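Local coordinates for fiber protein (Human adenovirus 21, PDB 3L88) that forms the knob domain of the adenovirus fiber, the part that attaches the virus to its host-cell receptor CD46, at residues P20-V25 with V50-V55; V146-S151 with L186-F191; G33-V38 with I70-Y75; N81-E86 with S161-A166. One frame throughout, in Å; residues are numbered along the deposited sequence.

Contact 1: residues P20-V25 with V50-V55; sequences PNCQIV and VSLVGV
Leu-52 holds the middle of this contact, and its two methyl branches are shared out between two residues of the facing loop. The CD1 branch meets the sulfur of Cys-22, with SG and CD1 4.1 Å apart. The CD2 branch is the one that meets Ile-24; the two side chains reach toward each other tip to tip, with Ile-24 CD1 4.1 Å from Leu-52 CD2. The CA-CB bond of Leu-52 does not itself aim at the loop. What brings the fork there is an extended first torsion, with CG opposite the backbone N (chi1 -178°). Cys-22 has its CB already directed at the strand, and a chi1 of 73° then sets the sulfur against CD1.

A separate patch lies at the more open end of the interface. There the ring of Pro-20 and the side chain of Val-55 cross at about a right angle, CG of Pro-20 coming within 4.0 Å of CG2 of Val-55. The touching parts of the two backbones head 103° apart, and no backbone pairing joins them.

The loop 20-25 takes its shape from other bonds: Asp-32 accepts from the backbone N of both Ile-24 and Val-25, and Asn-21 OD1 accepts from Leu-35 N. Ile-70 lies against both Ile-24 and Leu-52, while Leu-72 touches Cys-22, so the buried Leu-52 cluster runs on into the knob's core. With no hydrogen bond or charge pair across it, the contact rests on dispersion and the exclusion of water, and the thiol serves here as an apolar surface.

Contact 2: residues V146-S151 with L186-F191; sequences VPLNIS and LTTSPF
One CH-pi contact dominates the meeting of Ile-150 with Phe-191. The CG2 methyl of Ile-150 sits 3.7 Å from the centroid of the Phe-191 ring and only 6° off the ring normal, squarely over the middle of one face. That methyl is seated between the backbone N and the carbonyl carbon, since CG1 takes the extended position (chi1 167°). CG1 lies on the same side of the ring plane but outside the ring's outline, beyond CD2, with 3.9 Å between Ile-150 CG1 and Phe-191 CD2.

The second contact is plainly aliphatic. Leu-148 and Thr-188 cross at about a right angle, and Leu-148 CD1 comes to 3.9 Å from Thr-188 CG2.

Polar bonding runs past this interface, not across it. Thr-188 turns its methyl to the leucine and its hydroxyl to the neighbouring strand, where Leu-52 N donates to Thr-188 OG1 over 2.8 Å. That bond probably fixes which face the threonine offers to Leu-148.

Strand 145-154, an inner strand of the four-stranded sheet, thus packs on the start of strand 191-196, of the other sheet, and on the residues just before it. Trp-171 of strand 165-174 touches both Ile-150 and Thr-188, Val-50 of strand 45-54 lies against Phe-191, and Pro-190 packs on Tyr-130 of a second subunit.

Contact 3: residues G33-V38 with I70-Y75; sequences GKLTLV and IQLRLY
Leu-35 and Leu-37 meet Leu-72 and Leu-74 in a leucine-to-leucine contact between the two sheets of the knob's beta sandwich, close to the centre of the chain. Strand 33-42 of one sheet offers the first pair and strand 67-76, outermost of the other sheet within this chain, the second.

Within each facing pair the two leucines reach toward each other tip to tip. The CD1 methyl of Leu-72 lies in the fork of Leu-35, 3.8 Å from Leu-35 CD1 and 4.1 Å from Leu-35 CD2. Leu-35 keeps CG opposite its backbone N (chi1 176°), while Leu-72 keeps CG beside its own (chi1 -55°), and this brings the methyls together. Two residues further along both strands, Leu-37 uses a single branch, CD2, which comes to 4.1 Å from CD1 of Leu-74. The backbones stay well separated, with the CA atoms of Leu-35 and Leu-72 9.3 Å apart.

Val-50 of strand 45-54 touches both Leu-35 and Leu-37. Arg-73, between Leu-72 and Leu-74, forms a salt bridge with Glu-26.

No hydrogen bond joins the two segments; methyl groups make the contact. The sheets are held here by buried hydrocarbon, without the directional bonds that link strands within each sheet.

Contact 4: residues N81-E86 with S161-A166; sequences NLLTDE and SNVAYA
The carbonyl oxygen of Leu-83 is gripped twice from its own loop, by the hydroxyl of Ser-87 through OG and, weakly, by the backbone N of Glu-86 at 3.4 Å. On the other side of the residue, Leu-83 N donates to Tyr-75 O over 2.7 Å, which ties this point of the loop to strand 67-76, outermost of its sheet within this chain. With its backbone held at both ends, Leu-83 sends its side chain across to the turn at Asn-162 and Val-163.

A single methyl, CD1, does all the touching. It lies broadside to the peptide carbonyl of Asn-162, with Leu-83 CD1 to Asn-162 O at 3.7 Å and to Asn-162 C at 3.9 Å. Asn-162 CB flanks it at 4.1 Å from the same CD1. On the valine, the CG2 branch makes the contact, 4.0 Å from Leu-83 CD1. Leu-83 keeps CG beside its backbone N and opposite the carbonyl carbon (chi1 -70°), and a chi2 of 166° then carries CD1 outward to the turn.

This is a surface contact, and no polar bond spans it. Val-163 also rests on Tyr-75 and Thr-158, so the leucine adds to the packing around Val-163 next to that strand.

Just beyond, Ala-164 and Tyr-165 both face Phe-76 of strand 67-76, a classic beta bulge at the place where the turn passes into strand 165-174 of the knob's four-stranded sheet.

From the N terminus, the loop 20-25 comes first, then 33-38, 50-55 and 70-75, so contacts 1 and 3 cross: contact 1 closes at 50-55 after contact 3 has opened. They also share a sheet, since strands 33-42 and 45-54 are neighbours in it, and contact 3 reaches over to strand 67-76 of the other. The second half repeats the crossing, with 81-86, 146-151, 161-166 and 186-191 in turn: contact 4 closes a long loop of 74 residues and contact 2 closes after it. Leu-186 O meets Gly-54 N at 2.7 Å, joining contact 2 to contact 1, while contact 4 lies on the far side of the chain's centre from contact 2.

Contact 1: residues P20-V25 with V50-V55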
loop_
_atom_site.group_PDB
_atom_site.type_symbol
_atom_site.label_atom_id
_atom_site.label_comp_id
_atom_site.label_asym_id
_atom_site.label_seq_id
_atom_site.Cartn_x
_atom_site.Cartn_y
_atom_site.Cartn_z
ATOM N N PRO C 20 0.767 -1.814 26.900
ATOM C CA PRO C 20 0.488 -3.188 26.493
ATOM C C PRO C 20 -1.015 -3.450 26.452
ATOM O O PRO C 20 -1.691 -3.331 27.472
ATOM C CB PRO C 20 1.156 -4.016 27.589
ATOM C CG PRO C 20 2.300 -3.153 28.037
ATOM C CD PRO C 20 1.780 -1.741 27.968
ATOM N N ASN C 21 -1.530 -3.781 25.276
ATOM C CA ASN C 21 -2.965 -3.717 25.036
ATOM C C ASN C 21 -3.537 -4.966 24.367
ATOM O O ASN C 21 -4.745 -5.054 24.146
ATOM C CB ASN C 21 -3.320 -2.464 24.228
ATOM C CG ASN C 21 -2.835 -2.535 22.787
ATOM O OD1 ASN C 21 -2.178 -3.498 22.381
ATOM N ND2 ASN C 21 -3.174 -1.514 22.000
ATOM N N CYS C 22 -2.671 -5.932 24.065
ATOM C CA CYS C 22 -3.096 -7.171 23.416
ATOM C C CYS C 22 -2.326 -8.386 23.933
ATOM O O CYS C 22 -1.365 -8.246 24.690
ATOM C CB CYS C 22 -2.935 -7.066 21.899
ATOM S SG CYS C 22 -1.219 -7.136 21.352
ATOM N N GLN C 23 -2.740 -9.574 23.496
ATOM C CA GLN C 23 -2.153 -10.821 23.983
ATOM C C GLN C 23 -1.733 -11.758 22.854
ATOM O O GLN C 23 -2.563 -12.411 22.225
ATOM C CB GLN C 23 -3.103 -11.529 24.946
ATOM C CG GLN C 23 -3.405 -10.726 26.196
ATOM C CD GLN C 23 -4.089 -11.548 27.266
ATOM O OE1 GLN C 23 -4.911 -12.412 26.968
ATOM N NE2 GLN C 23 -3.756 -11.279 28.523
ATOM N N ILE C 24 -0.428 -11.824 22.617
ATOM C CA ILE C 24 0.132 -12.655 21.563
ATOM C C ILE C 24 0.126 -14.133 21.954
ATOM O O ILE C 24 -0.320 -14.983 21.186
ATOM C CB ILE C 24 1.568 -12.211 21.223
ATOM C CG1 ILE C 24 1.544 -10.826 20.572
ATOM C CG2 ILE C 24 2.266 -13.250 20.348
ATOM C CD1 ILE C 24 2.874 -10.103 20.612
ATOM N N VAL C 25 0.614 -14.432 23.154
ATOM C CA VAL C 25 0.596 -15.797 23.670
ATOM C C VAL C 25 -0.734 -16.082 24.349
ATOM O O VAL C 25 -1.020 -15.545 25.415
ATOM C CB VAL C 25 1.741 -16.039 24.668
ATOM C CG1 VAL C 25 1.598 -17.408 25.332
ATOM C CG2 VAL C 25 3.086 -15.912 23.965
ATOM N N VAL C 50 -1.353 -0.660 10.576
ATOM C CA VAL C 50 -1.138 -1.601 11.666
ATOM C C VAL C 50 0.341 -1.910 11.880
ATOM O O VAL C 50 1.068 -2.207 10.932
ATOM C CB VAL C 50 -1.936 -2.913 11.449
ATOM C CG1 VAL C 50 -1.372 -3.705 10.280
ATOM C CG2 VAL C 50 -1.945 -3.752 12.716
ATOM N N SER C 51 0.778 -1.837 13.135
ATOM C CA SER C 51 2.116 -2.282 13.516
ATOM C C SER C 51 2.137 -2.826 14.942
ATOM O O SER C 51 1.324 -2.428 15.784
ATOM C CB SER C 51 3.132 -1.141 13.363
ATOM O OG SER C 51 2.940 -0.142 14.348
ATOM N N LEU C 52 3.098 -3.699 15.219
ATOM C CA LEU C 52 3.143 -4.418 16.486
ATOM C C LEU C 52 4.506 -4.303 17.174
ATOM O O LEU C 52 5.549 -4.435 16.536
ATOM C CB LEU C 52 2.787 -5.892 16.258
ATOM C CG LEU C 52 2.731 -6.838 17.462
ATOM C CD1 LEU C 52 1.593 -6.471 18.407
ATOM C CD2 LEU C 52 2.597 -8.275 16.981
ATOM N N VAL C 53 4.486 -4.067 18.483
ATOM C CA VAL C 53 5.700 -4.121 19.295
ATOM C C VAL C 53 5.555 -5.130 20.436
ATOM O O VAL C 53 4.571 -5.095 21.177
ATOM C CB VAL C 53 6.028 -2.739 19.895
ATOM C CG1 VAL C 53 7.294 -2.809 20.741
ATOM C CG2 VAL C 53 6.169 -1.705 18.793
ATOM N N GLY C 54 6.530 -6.025 20.569
ATOM C CA GLY C 54 6.491 -7.062 21.599
ATOM C C GLY C 54 6.936 -6.553 22.959
ATOM O O GLY C 54 7.811 -5.692 23.051
ATOM N N VAL C 55 6.328 -7.074 24.020
ATOM C CA VAL C 55 6.622 -6.600 25.374
ATOM C C VAL C 55 7.293 -7.658 26.252
ATOM O O VAL C 55 8.326 -7.401 26.864
ATOM C CB VAL C 55 5.357 -6.082 26.081
ATOM C CG1 VAL C 55 5.650 -5.780 27.537
ATOM C CG2 VAL C 55 4.827 -4.846 25.375
#

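Contact 2: residues V146-S151 with L186-F191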
loop_
_atom_site.group_PDB
_atom_site.type_symbol
_atom_site.label_atom_id
_atom_site.label_comp_id
_atom_site.label_asym_id
_atom_site.label_seq_id
_atom_site.Cartn_x
_atom_site.Cartn_y
_atom_site.Cartn_z
ATOM N N VAL C 146 14.194 -8.366 7.550
ATOM C CA VAL C 146 13.608 -9.691 7.409
ATOM C C VAL C 146 12.123 -9.586 7.066
ATOM O O VAL C 146 11.362 -8.919 7.772
ATOM C CB VAL C 146 13.797 -10.533 8.690
ATOM C CG1 VAL C 146 13.103 -11.877 8.549
ATOM C CG2 VAL C 146 15.280 -10.717 8.993
ATOM N N PRO C 147 11.718 -10.218 5.951
ATOM C CA PRO C 147 10.349 -10.159 5.451
ATOM C C PRO C 147 9.386 -10.918 6.356
ATOM O O PRO C 147 9.688 -12.031 6.796
ATOM C CB PRO C 147 10.432 -10.859 4.085
ATOM C CG PRO C 147 11.897 -11.000 3.779
ATOM C CD PRO C 147 12.588 -11.039 5.094
ATOM N N LEU C 148 8.226 -10.321 6.611
ATOM C CA LEU C 148 7.159 -10.996 7.329
ATOM C C LEU C 148 5.891 -11.020 6.484
ATOM O O LEU C 148 5.356 -9.968 6.119
ATOM C CB LEU C 148 6.870 -10.282 8.647
ATOM C CG LEU C 148 8.013 -10.196 9.653
ATOM C CD1 LEU C 148 7.610 -9.279 10.799
ATOM C CD2 LEU C 148 8.370 -11.584 10.160
ATOM N N ASN C 149 5.404 -12.219 6.186
ATOM C CA ASN C 149 4.122 -12.356 5.519
ATOM C C ASN C 149 3.006 -11.914 6.446
ATOM O O ASN C 149 2.867 -12.439 7.553
ATOM C CB ASN C 149 3.909 -13.802 5.078
ATOM C CG ASN C 149 5.066 -14.331 4.247
ATOM O OD1 ASN C 149 5.383 -13.792 3.186
ATOM N ND2 ASN C 149 5.716 -15.379 4.736
ATOM N N ILE C 150 2.241 -10.913 6.016
ATOM C CA ILE C 150 1.094 -10.454 6.785
ATOM C C ILE C 150 -0.185 -10.756 6.026
ATOM O O ILE C 150 -0.292 -10.468 4.833
ATOM C CB ILE C 150 1.168 -8.941 7.084
ATOM C CG1 ILE C 150 -0.181 -8.429 7.604
ATOM C CG2 ILE C 150 1.556 -8.173 5.832
ATOM C CD1 ILE C 150 -0.336 -8.497 9.095
ATOM N N SER C 151 -1.144 -11.364 6.713
ATOM C CA SER C 151 -2.458 -11.589 6.135
ATOM C C SER C 151 -3.554 -11.121 7.078
ATOM O O SER C 151 -3.501 -11.349 8.283
ATOM C CB SER C 151 -2.650 -13.059 5.770
ATOM O OG SER C 151 -2.879 -13.836 6.924
ATOM N N LEU C 186 10.727 -7.273 19.569
ATOM C CA LEU C 186 9.996 -7.572 18.352
ATOM C C LEU C 186 9.220 -6.352 17.873
ATOM O O LEU C 186 8.441 -5.770 18.621
ATOM C CB LEU C 186 9.039 -8.742 18.588
ATOM C CG LEU C 186 8.236 -9.240 17.381
ATOM C CD1 LEU C 186 8.044 -10.745 17.459
ATOM C CD2 LEU C 186 6.892 -8.523 17.277
ATOM N N THR C 187 9.456 -5.958 16.627
ATOM C CA THR C 187 8.693 -4.886 16.004
ATOM C C THR C 187 8.329 -5.283 14.578
ATOM O O THR C 187 9.126 -5.902 13.877
ATOM C CB THR C 187 9.487 -3.565 15.957
ATOM O OG1 THR C 187 10.582 -3.701 15.043
ATOM C CG2 THR C 187 10.021 -3.200 17.330
ATOM N N THR C 188 7.119 -4.931 14.156
ATOM C CA THR C 188 6.718 -5.096 12.762
ATOM C C THR C 188 6.505 -3.732 12.114
ATOM O O THR C 188 5.741 -2.908 12.625
ATOM C CB THR C 188 5.412 -5.915 12.637
ATOM O OG1 THR C 188 4.314 -5.164 13.175
ATOM C CG2 THR C 188 5.529 -7.242 13.382
ATOM N N SER C 189 7.176 -3.493 10.991
ATOM C CA SER C 189 7.019 -2.227 10.284
ATOM C C SER C 189 5.574 -2.048 9.812
ATOM O O SER C 189 4.887 -3.021 9.504
ATOM C CB SER C 189 7.994 -2.124 9.109
ATOM O OG SER C 189 7.673 -3.052 8.090
ATOM N N PRO C 190 5.103 -0.795 9.784
ATOM C CA PRO C 190 3.694 -0.538 9.528
ATOM C C PRO C 190 3.231 -1.193 8.231
ATOM O O PRO C 190 3.952 -1.179 7.231
ATOM C CB PRO C 190 3.633 0.988 9.414
ATOM C CG PRO C 190 4.794 1.470 10.207
ATOM C CD PRO C 190 5.868 0.444 10.005
ATOM N N PHE C 191 2.045 -1.792 8.260
ATOM C CA PHE C 191 1.435 -2.326 7.052
ATOM C C PHE C 191 0.189 -1.521 6.707
ATOM O O PHE C 191 -0.597 -1.181 7.588
ATOM C CB PHE C 191 1.090 -3.803 7.236
ATOM C CG PHE C 191 0.451 -4.430 6.031
ATOM C CD1 PHE C 191 1.148 -4.535 4.833
ATOM C CD2 PHE C 191 -0.832 -4.938 6.098
ATOM C CE1 PHE C 191 0.568 -5.126 3.715
ATOM C CE2 PHE C 191 -1.416 -5.540 4.994
ATOM C CZ PHE C 191 -0.717 -5.627 3.795
#

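Contact 3: residues G33-V38 with I70-Y75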
loop_
_atom_site.group_PDB
_atom_site.type_symbol
_atom_site.label_atom_id
_atom_site.label_comp_id
_atom_site.label_asym_id
_atom_site.label_seq_id
_atom_site.Cartn_x
_atom_site.Cartn_y
_atom_site.Cartn_z
ATOM N N GLY C 33 2.005 -7.476 24.269
ATOM C CA GLY C 33 2.263 -6.771 23.030
ATOM C C GLY C 33 1.551 -5.439 22.963
ATOM O O GLY C 33 0.484 -5.264 23.557
ATOM N N LYS C 34 2.166 -4.488 22.261
ATOM C CA LYS C 34 1.540 -3.202 21.987
ATOM C C LYS C 34 1.127 -3.138 20.526
ATOM O O LYS C 34 1.976 -3.054 19.637
ATOM C CB LYS C 34 2.500 -2.052 22.290
ATOM C CG LYS C 34 2.961 -1.970 23.736
ATOM C CD LYS C 34 4.180 -1.058 23.858
ATOM C CE LYS C 34 4.471 -0.696 25.302
ATOM N NZ LYS C 34 5.646 0.207 25.415
ATOM N N LEU C 35 -0.178 -3.199 20.283
ATOM C CA LEU C 35 -0.713 -3.124 18.934
ATOM C C LEU C 35 -1.118 -1.693 18.588
ATOM O O LEU C 35 -1.936 -1.081 19.281
ATOM C CB LEU C 35 -1.916 -4.055 18.783
ATOM C CG LEU C 35 -2.626 -3.996 17.426
ATOM C CD1 LEU C 35 -1.786 -4.659 16.339
ATOM C CD2 LEU C 35 -4.015 -4.621 17.503
ATOM N N THR C 36 -0.535 -1.159 17.521
ATOM C CA THR C 36 -0.965 0.124 16.989
ATOM C C THR C 36 -1.838 -0.091 15.762
ATOM O O THR C 36 -1.395 -0.643 14.757
ATOM C CB THR C 36 0.232 1.029 16.624
ATOM O OG1 THR C 36 0.984 1.330 17.804
ATOM C CG2 THR C 36 -0.256 2.335 16.010
ATOM N N LEU C 37 -3.090 0.332 15.860
ATOM C CA LEU C 37 -4.040 0.136 14.779
ATOM C C LEU C 37 -4.845 1.408 14.545
ATOM O O LEU C 37 -5.445 1.948 15.471
ATOM C CB LEU C 37 -4.975 -1.033 15.094
ATOM C CG LEU C 37 -6.096 -1.275 14.081
ATOM C CD1 LEU C 37 -5.532 -1.786 12.766
ATOM C CD2 LEU C 37 -7.124 -2.245 14.627
ATOM N N VAL C 38 -4.823 1.896 13.310
ATOM C CA VAL C 38 -5.578 3.089 12.943
ATOM C C VAL C 38 -6.520 2.782 11.791
ATOM O O VAL C 38 -6.109 2.230 10.773
ATOM C CB VAL C 38 -4.654 4.261 12.541
ATOM C CG1 VAL C 38 -5.452 5.563 12.476
ATOM C CG2 VAL C 38 -3.496 4.396 13.521
ATOM N N ILE C 70 2.356 -15.044 14.613
ATOM C CA ILE C 70 1.632 -14.237 15.578
ATOM C C ILE C 70 0.249 -13.933 15.041
ATOM O O ILE C 70 0.111 -13.465 13.913
ATOM C CB ILE C 70 2.359 -12.915 15.862
ATOM C CG1 ILE C 70 3.662 -13.178 16.625
ATOM C CG2 ILE C 70 1.451 -11.962 16.631
ATOM C CD1 ILE C 70 4.616 -12.004 16.625
ATOM N N GLN C 71 -0.772 -14.199 15.851
ATOM C CA GLN C 71 -2.154 -14.038 15.415
ATOM C C GLN C 71 -2.954 -13.224 16.420
ATOM O O GLN C 71 -3.050 -13.592 17.589
ATOM C CB GLN C 71 -2.811 -15.405 15.213
ATOM C CG GLN C 71 -4.055 -15.377 14.336
ATOM C CD GLN C 71 -4.776 -16.720 14.290
ATOM O OE1 GLN C 71 -5.453 -17.107 15.244
ATOM N NE2 GLN C 71 -4.647 -17.426 13.171
ATOM N N LEU C 72 -3.534 -12.122 15.957
ATOM C CA LEU C 72 -4.441 -11.331 16.780
ATOM C C LEU C 72 -5.838 -11.320 16.168
ATOM O O LEU C 72 -6.026 -10.850 15.047
ATOM C CB LEU C 72 -3.916 -9.901 16.932
ATOM C CG LEU C 72 -2.490 -9.745 17.466
ATOM C CD1 LEU C 72 -2.078 -8.274 17.529
ATOM C CD2 LEU C 72 -2.357 -10.404 18.831
ATOM N N ARG C 73 -6.809 -11.862 16.899
ATOM C CA ARG C 73 -8.204 -11.872 16.454
ATOM C C ARG C 73 -9.015 -10.801 17.175
ATOM O O ARG C 73 -9.077 -10.777 18.406
ATOM C CB ARG C 73 -8.839 -13.241 16.704
ATOM C CG ARG C 73 -8.283 -14.359 15.837
ATOM C CD ARG C 73 -8.900 -15.695 16.204
ATOM N NE ARG C 73 -8.774 -15.968 17.632
ATOM C CZ ARG C 73 -7.683 -16.472 18.207
ATOM N NH1 ARG C 73 -6.619 -16.767 17.469
ATOM N NH2 ARG C 73 -7.656 -16.681 19.517
ATOM N N LEU C 74 -9.622 -9.903 16.408
ATOM C CA LEU C 74 -10.502 -8.900 16.983
ATOM C C LEU C 74 -11.946 -9.210 16.614
ATOM O O LEU C 74 -12.258 -9.439 15.450
ATOM C CB LEU C 74 -10.130 -7.496 16.501
ATOM C CG LEU C 74 -8.664 -7.063 16.405
ATOM C CD1 LEU C 74 -8.559 -5.551 16.580
ATOM C CD2 LEU C 74 -7.782 -7.771 17.414
ATOM N N TYR C 75 -12.817 -9.231 17.614
ATOM C CA TYR C 75 -14.238 -9.454 17.390
ATOM C C TYR C 75 -15.038 -8.250 17.867
ATOM O O TYR C 75 -14.739 -7.668 18.913
ATOM C CB TYR C 75 -14.705 -10.717 18.122
ATOM C CG TYR C 75 -13.989 -11.979 17.683
ATOM C CD1 TYR C 75 -14.278 -12.576 16.459
ATOM C CD2 TYR C 75 -13.026 -12.572 18.492
ATOM C CE1 TYR C 75 -13.632 -13.725 16.056
ATOM C CE2 TYR C 75 -12.370 -13.721 18.095
ATOM C CZ TYR C 75 -12.678 -14.294 16.876
ATOM O OH TYR C 75 -12.039 -15.442 16.473
#

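Contact 4: residues N81-E86 with S161-A166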
loop_
_atom_site.group_PDB
_atom_site.type_symbol
_atom_site.label_atom_id
_atom_site.label_comp_id
_atom_site.label_asym_id
_atom_site.label_seq_id
_atom_site.Cartn_x
_atom_site.Cartn_y
_atom_site.Cartn_z
ATOM N N ASN C 81 -18.344 -2.349 18.489
ATOM C CA ASN C 81 -17.520 -2.268 19.688
ATOM C C ASN C 81 -16.761 -3.560 19.972
ATOM O O ASN C 81 -17.283 -4.656 19.772
ATOM C CB ASN C 81 -18.376 -1.868 20.892
ATOM C CG ASN C 81 -18.931 -0.457 20.766
ATOM O OD1 ASN C 81 -18.207 0.481 20.436
ATOM N ND2 ASN C 81 -20.224 -0.308 21.011
ATOM N N LEU C 82 -15.524 -3.425 20.438
ATOM C CA LEU C 82 -14.660 -4.579 20.670
ATOM C C LEU C 82 -15.229 -5.521 21.723
ATOM O O LEU C 82 -15.658 -5.093 22.788
ATOM C CB LEU C 82 -13.257 -4.128 21.076
ATOM C CG LEU C 82 -12.211 -5.234 21.248
ATOM C CD1 LEU C 82 -11.865 -5.888 19.913
ATOM C CD2 LEU C 82 -10.963 -4.688 21.930
ATOM N N LEU C 83 -15.235 -6.812 21.416
ATOM C CA LEU C 83 -15.577 -7.818 22.411
ATOM C C LEU C 83 -14.324 -8.309 23.124
ATOM O O LEU C 83 -13.594 -9.160 22.616
ATOM C CB LEU C 83 -16.324 -8.985 21.768
ATOM C CG LEU C 83 -17.736 -8.648 21.295
ATOM C CD1 LEU C 83 -18.263 -9.744 20.383
ATOM C CD2 LEU C 83 -18.649 -8.420 22.493
ATOM N N THR C 84 -14.097 -7.765 24.314
ATOM C CA THR C 84 -12.812 -7.865 24.989
ATOM C C THR C 84 -12.459 -9.294 25.391
ATOM O O THR C 84 -11.313 -9.720 25.249
ATOM C CB THR C 84 -12.761 -6.923 26.207
ATOM O OG1 THR C 84 -12.100 -5.712 25.830
ATOM C CG2 THR C 84 -12.018 -7.557 27.369
ATOM N N ASP C 85 -13.451 -10.038 25.869
ATOM C CA ASP C 85 -13.217 -11.389 26.376
ATOM C C ASP C 85 -12.762 -12.344 25.276
ATOM O O ASP C 85 -11.894 -13.188 25.493
ATOM C CB ASP C 85 -14.475 -11.934 27.056
ATOM C CG ASP C 85 -14.748 -11.276 28.395
ATOM O OD1 ASP C 85 -13.904 -10.480 28.855
ATOM O OD2 ASP C 85 -15.808 -11.561 28.990
ATOM N N GLU C 86 -13.356 -12.206 24.094
ATOM C CA GLU C 86 -13.096 -13.128 22.993
ATOM C C GLU C 86 -11.854 -12.745 22.188
ATOM O O GLU C 86 -11.273 -13.581 21.498
ATOM C CB GLU C 86 -14.312 -13.216 22.066
ATOM C CG GLU C 86 -15.537 -13.860 22.686
ATOM C CD GLU C 86 -16.492 -12.847 23.291
ATOM O OE1 GLU C 86 -16.019 -11.871 23.911
ATOM O OE2 GLU C 86 -17.719 -13.032 23.156
ATOM N N SER C 161 -22.520 -15.741 19.658
ATOM C CA SER C 161 -23.755 -15.159 19.149
ATOM C C SER C 161 -23.651 -13.638 19.096
ATOM O O SER C 161 -24.445 -12.972 18.434
ATOM C CB SER C 161 -24.936 -15.581 20.026
ATOM O OG SER C 161 -24.865 -16.963 20.335
ATOM N N ASN C 162 -22.658 -13.098 19.795
ATOM C CA ASN C 162 -22.492 -11.654 19.900
ATOM C C ASN C 162 -21.578 -11.065 18.831
ATOM O O ASN C 162 -21.536 -9.849 18.651
ATOM C CB ASN C 162 -21.993 -11.269 21.293
ATOM C CG ASN C 162 -23.116 -10.819 22.207
ATOM O OD1 ASN C 162 -24.260 -11.241 22.052
ATOM N ND2 ASN C 162 -22.795 -9.948 23.160
ATOM N N VAL C 163 -20.855 -11.925 18.120
ATOM C CA VAL C 163 -19.962 -11.458 17.067
ATOM C C VAL C 163 -20.738 -11.029 15.824
ATOM O O VAL C 163 -21.477 -11.819 15.234
ATOM C CB VAL C 163 -18.917 -12.518 16.676
ATOM C CG1 VAL C 163 -18.104 -12.037 15.488
ATOM C CG2 VAL C 163 -18.007 -12.823 17.851
ATOM N N ALA C 164 -20.570 -9.771 15.440
ATOM C CA ALA C 164 -21.162 -9.261 14.215
ATOM C C ALA C 164 -20.095 -9.009 13.143
ATOM O O ALA C 164 -20.341 -9.208 11.952
ATOM C CB ALA C 164 -21.951 -7.994 14.502
ATOM N N TYR C 165 -18.909 -8.590 13.575
ATOM C CA TYR C 165 -17.790 -8.364 12.660
ATOM C C TYR C 165 -16.501 -8.922 13.244
ATOM O O TYR C 165 -16.405 -9.152 14.446
ATOM C CB TYR C 165 -17.621 -6.873 12.374
ATOM C CG TYR C 165 -18.909 -6.163 12.034
ATOM C CD1 TYR C 165 -19.360 -6.091 10.725
ATOM C CD2 TYR C 165 -19.668 -5.548 13.025
ATOM C CE1 TYR C 165 -20.543 -5.444 10.411
ATOM C CE2 TYR C 165 -20.851 -4.899 12.722
ATOM C CZ TYR C 165 -21.283 -4.851 11.413
ATOM O OH TYR C 165 -22.450 -4.199 11.109
ATOM N N ALA C 166 -15.506 -9.136 12.390
ATOM C CA ALA C 166 -14.216 -9.648 12.847
ATOM C C ALA C 166 -13.068 -9.187 11.960
ATOM O O ALA C 166 -13.205 -9.123 10.738
ATOM C CB ALA C 166 -14.243 -11.164 12.927
#